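Local coordinates for ABC transporter periplasmic peptide-binding protein (Pseudoalteromonas, PDB 4QFK) that probably binds dipeptides or other short peptides in the periplasm and hands them to an ABC transporter for uptake, at residues Leu258-Asp263 against Arg279-Val284; Thr252-Ile257 against Leu273-Gln278; Pro268-Leu273 against Met507-Ser512. All coordinates share one frame; numbering follows the deposited sequence.

In the fold
The three contacts form one continuous patch in which helix 250-258, helix 270-274 and the following turn are packed on the large mixed sheet. Interactions 1 and 2 have centres about 7 Å apart and meet where Leu-258 CD2 lies 3.3 Å from Leu-276 CD2. Interaction 2 shares Leu-273 with interaction 3, the two centres being about 9 Å apart. Interactions 1 and 3, about 12 Å apart, reach neighbouring strands, 282-297 and 500-513, which bond through Asn-283 N and Ser-512 O. Interaction 1 lies at the surface, its centre about 28 Å from the chain centre, whereas interactions 2 and 3 are buried; the packing is apolar inside and polar at the surface.

Interaction 1. Residues Leu258-Asp263 against Arg279-Val284; sequences LTKECD and RDDINV
Arg-279 meets the C-terminal end of helix 250-258 by turning its guanidinium toward the carbonyl of Leu-258. The chain folds back on itself, with chi2 at -85° and chi3 at -62°, and this double bend presents both terminal nitrogens to one acceptor. As modelled, Arg-279 NH2 lies 2.9 Å from Leu-258 O and NH1 makes a longer, more bent bond to the same atom, but a neighbour crowds that oxygen, and both bonds are provisional. Leu-258 CD2 packs in van der Waals contact 3.5 Å from Arg-279 NH1. Lys-260 crosses the arginine at about a right angle; its positive phi of 62° belongs to the Schellman motif that closes the helix.

Within the type I turn from Arg-279 to Ile-282, Asp-281 grips the guanidinium along another part of its edge. Asp-281 OD1 accepts the Arg-279 NE-H through its syn lone pair at 3.0 Å, almost in the guanidinium plane, a salt bridge seconded by a weak NH2 bond to OD2. Ile-282 comes next, at the start of the strand, and lays CD1 over one guanidinium face, 3.7 Å above the plane and toward its rim. Ile-282 CD1 is also 4.2 Å from Leu-258 CD2, an apolar touch.

A methionine in place of Arg-279 would probably leave the Asp-281 carboxylate without its donor and free to turn, and take from the Leu-258 carbonyl whatever bonds it receives. Held in plane by Asp-281 and, if the carbonyl is placed correctly, by Leu-258 O, the arginine faces the helix end from the strand start; the partial negative charge expected there should favour its cation, and Asp-281 probably tempers the nearness of the Lys-260 ammonium.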
ATOM      1  N   LEU A 258     -10.294 -25.618  -7.248  1.00 25.29           N
ATOM      2  CA  LEU A 258     -10.703 -26.705  -8.153  1.00 27.24           C
ATOM      3  C   LEU A 258     -11.835 -27.575  -7.606  1.00 27.78           C
ATOM      4  O   LEU A 258     -12.695 -28.043  -8.359  1.00 28.69           O
ATOM      5  CB  LEU A 258      -9.512 -27.599  -8.462  1.00 23.67           C
ATOM      6  CG  LEU A 258      -8.367 -26.895  -9.164  1.00 31.86           C
ATOM      7  CD1 LEU A 258      -7.090 -27.721  -9.045  1.00 28.71           C
ATOM      8  CD2 LEU A 258      -8.752 -26.644 -10.611  1.00 32.52           C
ATOM      9  N   THR A 259     -11.816 -27.806  -6.297  1.00 25.72           N
ATOM     10  CA  THR A 259     -12.772 -28.703  -5.660  1.00 22.74           C
ATOM     11  C   THR A 259     -14.036 -27.948  -5.273  1.00 26.51           C
ATOM     12  O   THR A 259     -14.968 -28.529  -4.733  1.00 30.62           O
ATOM     13  CB  THR A 259     -12.173 -29.332  -4.386  1.00 28.37           C
ATOM     14  OG1 THR A 259     -11.719 -28.288  -3.513  1.00 26.08           O
ATOM     15  CG2 THR A 259     -11.001 -30.246  -4.722  1.00 23.57           C
ATOM     16  N   LYS A 260     -14.062 -26.649  -5.545  1.00 24.87           N
ATOM     17  CA  LYS A 260     -15.188 -25.809  -5.171  1.00 27.33           C
ATOM     18  C   LYS A 260     -15.354 -25.781  -3.651  1.00 27.01           C
ATOM     19  O   LYS A 260     -16.410 -25.441  -3.126  1.00 29.62           O
ATOM     20  CB  LYS A 260     -16.470 -26.260  -5.882  1.00 34.49           C
ATOM     21  CG  LYS A 260     -16.358 -26.263  -7.420  1.00 38.74           C
ATOM     22  CD  LYS A 260     -15.489 -27.431  -7.933  1.00 39.01           C
ATOM     23  CE  LYS A 260     -16.323 -28.538  -8.634  1.00 47.55           C
ATOM     24  NZ  LYS A 260     -15.537 -29.774  -9.006  1.00 42.80           N
ATOM     25  N   GLU A 261     -14.284 -26.157  -2.961  1.00 27.04           N
ATOM     26  CA  GLU A 261     -14.202 -26.074  -1.516  1.00 25.59           C
ATOM     27  C   GLU A 261     -14.074 -24.610  -1.092  1.00 28.19           C
ATOM     28  O   GLU A 261     -14.689 -24.169  -0.119  1.00 26.92           O
ATOM     29  CB  GLU A 261     -12.974 -26.840  -1.052  1.00 27.67           C
ATOM     30  CG  GLU A 261     -13.263 -28.037  -0.187  1.00 39.27           C
ATOM     31  CD  GLU A 261     -12.326 -28.093   1.008  1.00 43.90           C
ATOM     32  OE1 GLU A 261     -12.702 -27.552   2.078  1.00 43.11           O
ATOM     33  OE2 GLU A 261     -11.214 -28.661   0.875  1.00 43.52           O
ATOM     34  N   CYS A 262     -13.252 -23.866  -1.825  1.00 26.31           N
ATOM     35  CA  CYS A 262     -13.164 -22.420  -1.669  1.00 22.49           C
ATOM     36  C   CYS A 262     -13.782 -21.720  -2.893  1.00 23.85           C
ATOM     37  O   CYS A 262     -13.707 -22.236  -4.007  1.00 21.82           O
ATOM     38  CB  CYS A 262     -11.705 -21.988  -1.469  1.00 18.76           C
ATOM     39  SG  CYS A 262     -11.021 -22.317   0.212  1.00 21.52           S
ATOM     40  N   ASP A 263     -14.385 -20.553  -2.659  1.00 20.96           N
ATOM     41  CA  ASP A 263     -15.013 -19.721  -3.681  1.00 18.71           C
ATOM     42  C   ASP A 263     -14.141 -18.573  -4.164  1.00 23.71           C
ATOM     43  O   ASP A 263     -14.411 -17.999  -5.217  1.00 23.38           O
ATOM     44  CB  ASP A 263     -16.275 -19.075  -3.118  1.00 21.32           C
ATOM     45  CG  ASP A 263     -17.280 -20.076  -2.671  1.00 22.45           C
ATOM     46  OD1 ASP A 263     -17.500 -21.064  -3.405  1.00 25.70           O
ATOM     47  OD2 ASP A 263     -17.845 -19.875  -1.581  1.00 25.49           O
ATOM     48  N   ARG A 279     -10.850 -24.394 -17.081  1.00 33.44           N
ATOM     49  CA  ARG A 279     -12.083 -24.577 -16.322  1.00 33.38           C
ATOM     50  C   ARG A 279     -13.077 -23.447 -16.604  1.00 31.77           C
ATOM     51  O   ARG A 279     -12.753 -22.267 -16.449  1.00 34.42           O
ATOM     52  CB  ARG A 279     -11.793 -24.670 -14.817  1.00 34.10           C
ATOM     53  CG  ARG A 279     -11.022 -25.909 -14.378  1.00 35.74           C
ATOM     54  CD  ARG A 279     -11.956 -27.111 -14.146  1.00 36.91           C
ATOM     55  NE  ARG A 279     -12.933 -26.888 -13.074  1.00 41.56           N
ATOM     56  CZ  ARG A 279     -12.816 -27.368 -11.834  1.00 36.06           C
ATOM     57  NH1 ARG A 279     -11.769 -28.102 -11.499  1.00 34.45           N
ATOM     58  NH2 ARG A 279     -13.746 -27.117 -10.925  1.00 32.54           N
ATOM     59  N   ASP A 280     -14.279 -23.836 -17.024  1.00 30.78           N
ATOM     60  CA  ASP A 280     -15.401 -22.942 -17.311  1.00 29.94           C
ATOM     61  C   ASP A 280     -15.818 -22.153 -16.093  1.00 28.73           C
ATOM     62  O   ASP A 280     -16.160 -20.974 -16.173  1.00 32.44           O
ATOM     63  CB  ASP A 280     -16.626 -23.788 -17.673  1.00 29.66           C
ATOM     64  CG  ASP A 280     -16.924 -23.792 -19.146  1.00 35.21           C
ATOM     65  OD1 ASP A 280     -15.975 -23.656 -19.941  1.00 28.76           O
ATOM     66  OD2 ASP A 280     -18.117 -23.938 -19.503  1.00 40.88           O
ATOM     67  N   ASP A 281     -15.831 -22.852 -14.967  1.00 29.02           N
ATOM     68  CA  ASP A 281     -16.541 -22.417 -13.781  1.00 32.74           C
ATOM     69  C   ASP A 281     -15.607 -21.756 -12.784  1.00 29.13           C
ATOM     70  O   ASP A 281     -15.896 -21.699 -11.592  1.00 31.95           O
ATOM     71  CB  ASP A 281     -17.237 -23.620 -13.131  1.00 32.12           C
ATOM     72  CG  ASP A 281     -16.249 -24.631 -12.562  1.00 32.53           C
ATOM     73  OD1 ASP A 281     -15.229 -24.939 -13.218  1.00 38.64           O
ATOM     74  OD2 ASP A 281     -16.484 -25.113 -11.439  1.00 41.83           O
ATOM     75  N   ILE A 282     -14.487 -21.257 -13.279  1.00 28.00           N
ATOM     76  CA  ILE A 282     -13.515 -20.585 -12.435  1.00 29.63           C
ATOM     77  C   ILE A 282     -12.978 -19.342 -13.139  1.00 27.62           C
ATOM     78  O   ILE A 282     -12.455 -19.423 -14.246  1.00 26.73           O
ATOM     79  CB  ILE A 282     -12.349 -21.525 -12.077  1.00 25.10           C
ATOM     80  CG1 ILE A 282     -12.804 -22.574 -11.056  1.00 27.90           C
ATOM     81  CG2 ILE A 282     -11.188 -20.742 -11.530  1.00 24.61           C
ATOM     82  CD1 ILE A 282     -11.861 -23.764 -10.925  1.00 23.84           C
ATOM     83  N   ASN A 283     -13.129 -18.188 -12.494  1.00 27.36           N
ATOM     84  CA  ASN A 283     -12.581 -16.932 -13.008  1.00 25.37           C
ATOM     85  C   ASN A 283     -11.191 -16.596 -12.462  1.00 26.08           C
ATOM     86  O   ASN A 283     -10.936 -16.700 -11.256  1.00 21.91           O
ATOM     87  CB  ASN A 283     -13.527 -15.790 -12.699  1.00 21.63           C
ATOM     88  CG  ASN A 283     -14.846 -15.937 -13.414  1.00 31.48           C
ATOM     89  OD1 ASN A 283     -14.888 -16.422 -14.543  1.00 32.26           O
ATOM     90  ND2 ASN A 283     -15.935 -15.522 -12.762  1.00 24.07           N
ATOM     91  N   VAL A 284     -10.293 -16.199 -13.355  1.00 20.68           N
ATOM     92  CA  VAL A 284      -8.973 -15.759 -12.935  1.00 23.15           C
ATOM     93  C   VAL A 284      -8.813 -14.291 -13.304  1.00 25.20           C
ATOM     94  O   VAL A 284      -9.099 -13.882 -14.429  1.00 26.59           O
ATOM     95  CB  VAL A 284      -7.847 -16.604 -13.565  1.00 23.84           C
ATOM     96  CG1 VAL A 284      -6.467 -16.055 -13.181  1.00 24.71           C
ATOM     97  CG2 VAL A 284      -7.979 -18.058 -13.139  1.00 26.30           C
TER

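Interaction 2. Residues Thr252-Ile257 against Leu273-Gln278; sequences TRIAKI and LSILAQ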
ATOM      1  N   THR A 252      -2.390 -25.625  -2.010  1.00 22.28           N
ATOM      2  CA  THR A 252      -3.625 -26.151  -1.458  1.00 26.15           C
ATOM      3  C   THR A 252      -4.782 -25.182  -1.695  1.00 24.89           C
ATOM      4  O   THR A 252      -5.916 -25.603  -1.931  1.00 24.12           O
ATOM      5  CB  THR A 252      -3.470 -26.445   0.061  1.00 30.59           C
ATOM      6  OG1 THR A 252      -2.293 -27.238   0.281  1.00 26.49           O
ATOM      7  CG2 THR A 252      -4.706 -27.169   0.610  1.00 20.77           C
ATOM      8  N   ARG A 253      -4.498 -23.882  -1.632  1.00 20.71           N
ATOM      9  CA  ARG A 253      -5.538 -22.886  -1.880  1.00 23.45           C
ATOM     10  C   ARG A 253      -6.138 -22.985  -3.295  1.00 24.28           C
ATOM     11  O   ARG A 253      -7.356 -22.903  -3.469  1.00 20.72           O
ATOM     12  CB  ARG A 253      -5.019 -21.479  -1.583  1.00 24.81           C
ATOM     13  CG  ARG A 253      -4.970 -21.165  -0.088  1.00 20.27           C
ATOM     14  CD  ARG A 253      -4.719 -19.700   0.179  1.00 21.36           C
ATOM     15  NE  ARG A 253      -3.311 -19.503   0.473  1.00 31.01           N
ATOM     16  CZ  ARG A 253      -2.455 -18.953  -0.368  1.00 25.27           C
ATOM     17  NH1 ARG A 253      -2.877 -18.509  -1.541  1.00 35.23           N
ATOM     18  NH2 ARG A 253      -1.189 -18.826  -0.022  1.00 28.03           N
ATOM     19  N   ILE A 254      -5.278 -23.175  -4.293  1.00 24.92           N
ATOM     20  CA  ILE A 254      -5.703 -23.405  -5.670  1.00 20.19           C
ATOM     21  C   ILE A 254      -6.440 -24.725  -5.770  1.00 21.31           C
ATOM     22  O   ILE A 254      -7.472 -24.834  -6.425  1.00 21.12           O
ATOM     23  CB  ILE A 254      -4.489 -23.444  -6.615  1.00 21.99           C
ATOM     24  CG1 ILE A 254      -3.853 -22.056  -6.698  1.00 24.14           C
ATOM     25  CG2 ILE A 254      -4.882 -23.946  -7.992  1.00 20.89           C
ATOM     26  CD1 ILE A 254      -4.821 -20.980  -7.085  1.00 26.11           C
ATOM     27  N   ALA A 255      -5.905 -25.739  -5.106  1.00 23.85           N
ATOM     28  CA  ALA A 255      -6.551 -27.036  -5.094  1.00 23.23           C
ATOM     29  C   ALA A 255      -7.966 -26.914  -4.518  1.00 26.97           C
ATOM     30  O   ALA A 255      -8.871 -27.628  -4.945  1.00 21.23           O
ATOM     31  CB  ALA A 255      -5.732 -28.027  -4.298  1.00 23.71           C
ATOM     32  N   LYS A 256      -8.166 -26.004  -3.565  1.00 20.92           N
ATOM     33  CA  LYS A 256      -9.484 -25.884  -2.962  1.00 23.07           C
ATOM     34  C   LYS A 256     -10.430 -25.118  -3.880  1.00 23.61           C
ATOM     35  O   LYS A 256     -11.655 -25.259  -3.790  1.00 21.73           O
ATOM     36  CB  LYS A 256      -9.409 -25.255  -1.575  1.00 20.70           C
ATOM     37  CG  LYS A 256      -8.815 -26.172  -0.531  1.00 21.74           C
ATOM     38  CD  LYS A 256      -9.146 -25.699   0.864  1.00 20.81           C
ATOM     39  CE  LYS A 256      -8.322 -26.428   1.899  1.00 27.64           C
ATOM     40  NZ  LYS A 256      -8.468 -25.822   3.256  1.00 27.83           N
ATOM     41  N   ILE A 257      -9.851 -24.310  -4.766  1.00 23.38           N
ATOM     42  CA  ILE A 257     -10.617 -23.665  -5.828  1.00 22.28           C
ATOM     43  C   ILE A 257     -11.173 -24.748  -6.756  1.00 23.39           C
ATOM     44  O   ILE A 257     -12.376 -24.813  -6.990  1.00 24.90           O
ATOM     45  CB  ILE A 257      -9.755 -22.643  -6.611  1.00 24.77           C
ATOM     46  CG1 ILE A 257      -9.493 -21.419  -5.744  1.00 25.55           C
ATOM     47  CG2 ILE A 257     -10.455 -22.181  -7.875  1.00 25.25           C
ATOM     48  CD1 ILE A 257     -10.737 -20.614  -5.465  1.00 23.38           C
ATOM     49  N   LEU A 273      -1.912 -20.563 -11.542  1.00 36.65           N
ATOM     50  CA  LEU A 273      -3.159 -20.153 -12.179  1.00 31.05           C
ATOM     51  C   LEU A 273      -3.439 -20.852 -13.495  1.00 35.04           C
ATOM     52  O   LEU A 273      -4.593 -21.144 -13.807  1.00 28.62           O
ATOM     53  CB  LEU A 273      -3.173 -18.646 -12.392  1.00 33.18           C
ATOM     54  CG  LEU A 273      -3.255 -17.910 -11.067  1.00 37.01           C
ATOM     55  CD1 LEU A 273      -3.394 -16.430 -11.321  1.00 36.25           C
ATOM     56  CD2 LEU A 273      -4.434 -18.437 -10.279  1.00 34.11           C
ATOM     57  N   SER A 274      -2.383 -21.093 -14.267  1.00 35.50           N
ATOM     58  CA  SER A 274      -2.484 -21.821 -15.527  1.00 36.98           C
ATOM     59  C   SER A 274      -3.401 -23.029 -15.397  1.00 41.26           C
ATOM     60  O   SER A 274      -4.262 -23.268 -16.248  1.00 37.08           O
ATOM     61  CB  SER A 274      -1.100 -22.281 -15.993  1.00 42.64           C
ATOM     62  OG  SER A 274      -0.387 -21.209 -16.587  1.00 59.33           O
ATOM     63  N   ILE A 275      -3.221 -23.782 -14.318  1.00 38.25           N
ATOM     64  CA  ILE A 275      -3.983 -25.007 -14.119  1.00 37.59           C
ATOM     65  C   ILE A 275      -5.489 -24.748 -14.078  1.00 36.67           C
ATOM     66  O   ILE A 275      -6.297 -25.680 -14.128  1.00 41.75           O
ATOM     67  CB  ILE A 275      -3.503 -25.754 -12.860  1.00 44.31           C
ATOM     68  CG1 ILE A 275      -2.830 -27.069 -13.261  1.00 51.67           C
ATOM     69  CG2 ILE A 275      -4.648 -25.997 -11.889  1.00 47.68           C
ATOM     70  CD1 ILE A 275      -1.592 -26.881 -14.140  1.00 51.18           C
ATOM     71  N   LEU A 276      -5.859 -23.474 -14.006  1.00 30.89           N
ATOM     72  CA  LEU A 276      -7.261 -23.081 -13.966  1.00 31.31           C
ATOM     73  C   LEU A 276      -7.792 -22.735 -15.357  1.00 28.51           C
ATOM     74  O   LEU A 276      -8.976 -22.866 -15.617  1.00 25.88           O
ATOM     75  CB  LEU A 276      -7.459 -21.904 -12.996  1.00 32.27           C
ATOM     76  CG  LEU A 276      -7.040 -22.210 -11.553  1.00 30.38           C
ATOM     77  CD1 LEU A 276      -7.584 -21.182 -10.577  1.00 22.20           C
ATOM     78  CD2 LEU A 276      -7.522 -23.596 -11.176  1.00 27.84           C
ATOM     79  N   ALA A 277      -6.902 -22.300 -16.242  1.00 33.03           N
ATOM     80  CA  ALA A 277      -7.283 -21.861 -17.584  1.00 34.61           C
ATOM     81  C   ALA A 277      -8.360 -22.712 -18.261  1.00 33.39           C
ATOM     82  O   ALA A 277      -9.217 -22.181 -18.955  1.00 37.68           O
ATOM     83  CB  ALA A 277      -6.050 -21.767 -18.481  1.00 38.00           C
ATOM     84  N   GLN A 278      -8.317 -24.022 -18.056  1.00 36.51           N
ATOM     85  CA  GLN A 278      -9.196 -24.935 -18.780  1.00 37.19           C
ATOM     86  C   GLN A 278     -10.465 -25.271 -18.000  1.00 36.29           C
ATOM     87  O   GLN A 278     -11.090 -26.300 -18.234  1.00 36.41           O
ATOM     88  CB  GLN A 278      -8.449 -26.224 -19.168  1.00 38.17           C
ATOM     89  CG  GLN A 278      -6.918 -26.089 -19.189  1.00 45.04           C
ATOM     90  CD  GLN A 278      -6.309 -26.054 -20.603  1.00 53.85           C
ATOM     91  OE1 GLN A 278      -6.793 -26.720 -21.524  1.00 47.98           O
ATOM     92  NE2 GLN A 278      -5.228 -25.274 -20.770  1.00 48.86           N
TER
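Ile-254 and Ile-257, one turn apart on helix 250-258, pack against Leu-273 and Leu-276 in the apolar core of a helical layer lying on the sheet. The helix is the connecting element of a beta-alpha-beta crossover between the parallel strands 241-246 and 264-265, with strand 31-35 between them in the sheet. What it meets is the weakly bonded helical turn about 270-274, running on into the type I turn Ser-274 to Ala-277.

Leu-276 uses both branches of its fork. Leu-276 CD1 reaches CG2 of Ile-257 at 4.1 Å, and Leu-276 CD2 reaches CG2 of Ile-254 at 4.2 Å, so one leucine spans a helical turn of the partner. In Ile-254 chi1, measured to CG1, is -68°, which leaves CG2 anti to the backbone N; Ile-257 is set likewise, and in both that branch is sent toward the leucine. Ile-254 also employs its longer arm: Ile-254 CD1 meets Leu-273 CD2 at 4.1 Å, the two side chains crossing at about a right angle. The CB of Leu-273 points away from the helix, and it is the far end of the chain that returns to make this touch. Ile-275 adds a looser contact at the margin, with Ile-275 CG2 4.4 Å from Ile-254 CG2. No hydrogen bond passes between the segments; the seam is made of methyl groups.

Strands 282-297 and 500-513 form the floor beneath. Leu-276 rests on Ile-282, Val-284 and Ala-511, and Leu-273 on Val-284, while Ile-257 also touches Ile-282, so that two helical elements and two adjacent strands close on one core.

Interaction 3. Residues Pro268-Leu273 against Met507-Ser512; sequences PSSAQL and MRFQAS
Phe-509 projects from strand 500-513 into the bend formed by Pro-268, Ser-270 and Leu-273, and the contact is almost wholly apolar. Among the aliphatic touches, Pro-268 lies against the root of the phenylalanine, Pro-268 CD being 3.5 Å from Phe-509 CB. Leu-273 comes at the ring obliquely, Leu-273 CD1 lying 3.3 Å from Phe-509 CD2, which is snug packing. Leu-273 CD2 turns instead to Ala-511, two residues along the strand on the same side, and stops 4.2 Å from Ala-511 CB.

Contacts with backbone are a second kind. The pyrrolidine ring rests on the strand itself, with Pro-268 CD 3.4 Å from Phe-509 O. With CG set opposite the carbonyl carbon (chi1 -61°), the aromatic ring is carried under the backbone at Ser-269 and Ser-270; Ser-270 N stands 3.9 Å above one face of the Phe-509 ring, displaced toward the rim. Ser-270 CB then closes on the far end of the ring, 3.8 Å from Phe-509 CZ.

Polar contacts lie with neighbours outside the pair. Ser-270 N has a weak bond to Asn-330 OD1, and the strand backbone bonds Ala-511 to Thr-265 and Gln-510 to Glu-285. Strand 264-265 thus pairs with 500-513 just before the chain departs at Pro-268, and from there side chains take over the joining.

With no hydrogen bond between these two segments, their fit depends on shape and on burial of apolar surface: Leu-273 CD1, the backbone at Ser-269 and Ser-270, and Ser-270 CB border the ring and probably restrict its turning, while Pro-268 packs at its root.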
ATOM      1  N   PRO A 268      -3.037 -15.746  -5.620  1.00 31.69           N
ATOM      2  CA  PRO A 268      -2.134 -16.828  -5.970  1.00 34.05           C
ATOM      3  C   PRO A 268      -1.098 -16.243  -6.915  1.00 37.04           C
ATOM      4  O   PRO A 268      -1.178 -15.050  -7.209  1.00 27.53           O
ATOM      5  CB  PRO A 268      -3.052 -17.772  -6.738  1.00 34.44           C
ATOM      6  CG  PRO A 268      -4.165 -16.844  -7.324  1.00 33.10           C
ATOM      7  CD  PRO A 268      -3.943 -15.465  -6.738  1.00 35.98           C
ATOM      8  N   SER A 269      -0.178 -17.067  -7.410  1.00 38.54           N
ATOM      9  CA  SER A 269       0.872 -16.610  -8.316  1.00 32.77           C
ATOM     10  C   SER A 269       0.598 -17.036  -9.759  1.00 31.50           C
ATOM     11  O   SER A 269      -0.230 -17.912 -10.013  1.00 34.11           O
ATOM     12  CB  SER A 269       2.219 -17.160  -7.861  1.00 31.03           C
ATOM     13  OG  SER A 269       2.238 -18.561  -8.033  1.00 32.20           O
ATOM     14  N   SER A 270       1.301 -16.412 -10.700  1.00 32.01           N
ATOM     15  CA  SER A 270       1.065 -16.627 -12.129  1.00 30.97           C
ATOM     16  C   SER A 270       1.069 -18.110 -12.550  1.00 41.87           C
ATOM     17  O   SER A 270       0.325 -18.506 -13.451  1.00 40.26           O
ATOM     18  CB  SER A 270       2.095 -15.850 -12.957  1.00 32.88           C
ATOM     19  OG  SER A 270       1.806 -15.932 -14.343  1.00 35.60           O
ATOM     20  N   ALA A 271       1.908 -18.915 -11.900  1.00 42.07           N
ATOM     21  CA  ALA A 271       2.050 -20.335 -12.240  1.00 45.01           C
ATOM     22  C   ALA A 271       0.864 -21.183 -11.755  1.00 42.65           C
ATOM     23  O   ALA A 271       0.212 -21.875 -12.544  1.00 42.82           O
ATOM     24  CB  ALA A 271       3.357 -20.879 -11.683  1.00 43.89           C
ATOM     25  N   GLN A 272       0.600 -21.122 -10.454  1.00 34.52           N
ATOM     26  CA  GLN A 272      -0.577 -21.744  -9.853  1.00 31.90           C
ATOM     27  C   GLN A 272      -1.905 -21.486 -10.582  1.00 38.29           C
ATOM     28  O   GLN A 272      -2.922 -22.113 -10.263  1.00 39.19           O
ATOM     29  CB  GLN A 272      -0.715 -21.280  -8.403  1.00 27.69           C
ATOM     30  CG  GLN A 272       0.560 -21.422  -7.602  1.00 30.61           C
ATOM     31  CD  GLN A 272       0.486 -20.725  -6.261  1.00 35.23           C
ATOM     32  OE1 GLN A 272       1.316 -20.962  -5.372  1.00 38.98           O
ATOM     33  NE2 GLN A 272      -0.510 -19.855  -6.101  1.00 29.27           N
ATOM     34  N   LEU A 273      -1.912 -20.563 -11.542  1.00 36.65           N
ATOM     35  CA  LEU A 273      -3.159 -20.153 -12.179  1.00 31.05           C
ATOM     36  C   LEU A 273      -3.439 -20.852 -13.495  1.00 35.04           C
ATOM     37  O   LEU A 273      -4.593 -21.144 -13.807  1.00 28.62           O
ATOM     38  CB  LEU A 273      -3.173 -18.646 -12.392  1.00 33.18           C
ATOM     39  CG  LEU A 273      -3.255 -17.910 -11.067  1.00 37.01           C
ATOM     40  CD1 LEU A 273      -3.394 -16.430 -11.321  1.00 36.25           C
ATOM     41  CD2 LEU A 273      -4.434 -18.437 -10.279  1.00 34.11           C
ATOM     42  N   MET A 507       2.331  -7.716  -9.903  1.00 13.56           N
ATOM     43  CA  MET A 507       0.915  -7.860 -10.185  1.00 19.44           C
ATOM     44  C   MET A 507       0.200  -8.596  -9.056  1.00 23.12           C
ATOM     45  O   MET A 507       0.826  -9.299  -8.256  1.00 18.39           O
ATOM     46  CB  MET A 507       0.716  -8.582 -11.522  1.00 18.26           C
ATOM     47  CG  MET A 507       1.454  -7.878 -12.646  1.00 22.37           C
ATOM     48  SD  MET A 507       0.962  -8.328 -14.315  1.00 34.64           S
ATOM     49  CE  MET A 507       1.041 -10.126 -14.198  1.00 37.65           C
ATOM     50  N   ARG A 508      -1.108  -8.404  -8.970  1.00 19.65           N
ATOM     51  CA  ARG A 508      -1.911  -9.179  -8.036  1.00 24.74           C
ATOM     52  C   ARG A 508      -2.848 -10.040  -8.870  1.00 22.11           C
ATOM     53  O   ARG A 508      -3.290  -9.632  -9.945  1.00 19.11           O
ATOM     54  CB  ARG A 508      -2.678  -8.285  -7.049  1.00 20.54           C
ATOM     55  CG  ARG A 508      -2.646  -6.794  -7.396  1.00 33.30           C
ATOM     56  CD  ARG A 508      -3.719  -5.986  -6.651  1.00 30.92           C
ATOM     57  NE  ARG A 508      -3.682  -6.221  -5.205  1.00 37.16           N
ATOM     58  CZ  ARG A 508      -4.453  -5.586  -4.322  1.00 30.66           C
ATOM     59  NH1 ARG A 508      -5.340  -4.673  -4.726  1.00 26.70           N
ATOM     60  NH2 ARG A 508      -4.338  -5.869  -3.030  1.00 25.61           N
ATOM     61  N   PHE A 509      -3.094 -11.258  -8.411  1.00 19.08           N
ATOM     62  CA  PHE A 509      -3.999 -12.143  -9.121  1.00 23.53           C
ATOM     63  C   PHE A 509      -5.105 -12.490  -8.158  1.00 21.92           C
ATOM     64  O   PHE A 509      -4.962 -12.278  -6.966  1.00 25.97           O
ATOM     65  CB  PHE A 509      -3.293 -13.424  -9.568  1.00 20.75           C
ATOM     66  CG  PHE A 509      -2.139 -13.201 -10.503  1.00 20.02           C
ATOM     67  CD1 PHE A 509      -0.898 -12.867 -10.013  1.00 21.70           C
ATOM     68  CD2 PHE A 509      -2.296 -13.346 -11.871  1.00 23.51           C
ATOM     69  CE1 PHE A 509       0.168 -12.659 -10.869  1.00 26.31           C
ATOM     70  CE2 PHE A 509      -1.229 -13.158 -12.733  1.00 25.14           C
ATOM     71  CZ  PHE A 509       0.004 -12.811 -12.230  1.00 27.28           C
ATOM     72  N   GLN A 510      -6.203 -13.023  -8.676  1.00 20.48           N
ATOM     73  CA  GLN A 510      -7.298 -13.523  -7.847  1.00 20.85           C
ATOM     74  C   GLN A 510      -8.049 -14.608  -8.601  1.00 20.74           C
ATOM     75  O   GLN A 510      -8.400 -14.428  -9.757  1.00 23.69           O
ATOM     76  CB  GLN A 510      -8.267 -12.397  -7.478  1.00 18.85           C
ATOM     77  CG  GLN A 510      -9.538 -12.879  -6.805  1.00 19.03           C
ATOM     78  CD  GLN A 510     -10.441 -11.733  -6.351  1.00 18.05           C
ATOM     79  OE1 GLN A 510     -11.377 -11.351  -7.053  1.00 18.78           O
ATOM     80  NE2 GLN A 510     -10.163 -11.189  -5.178  1.00 13.93           N
ATOM     81  N   ALA A 511      -8.274 -15.748  -7.962  1.00 22.06           N
ATOM     82  CA  ALA A 511      -9.090 -16.787  -8.571  1.00 16.16           C
ATOM     83  C   ALA A 511     -10.380 -16.954  -7.770  1.00 17.32           C
ATOM     84  O   ALA A 511     -10.382 -16.848  -6.545  1.00 20.63           O
ATOM     85  CB  ALA A 511      -8.321 -18.083  -8.630  1.00 24.83           C
ATOM     86  N   SER A 512     -11.479 -17.197  -8.464  1.00 18.19           N
ATOM     87  CA  SER A 512     -12.764 -17.369  -7.810  1.00 20.80           C
ATOM     88  C   SER A 512     -13.679 -18.272  -8.623  1.00 22.67           C
ATOM     89  O   SER A 512     -13.479 -18.470  -9.817  1.00 21.42           O
ATOM     90  CB  SER A 512     -13.446 -16.025  -7.664  1.00 17.04           C
ATOM     91  OG  SER A 512     -13.455 -15.398  -8.925  1.00 21.52           O
TER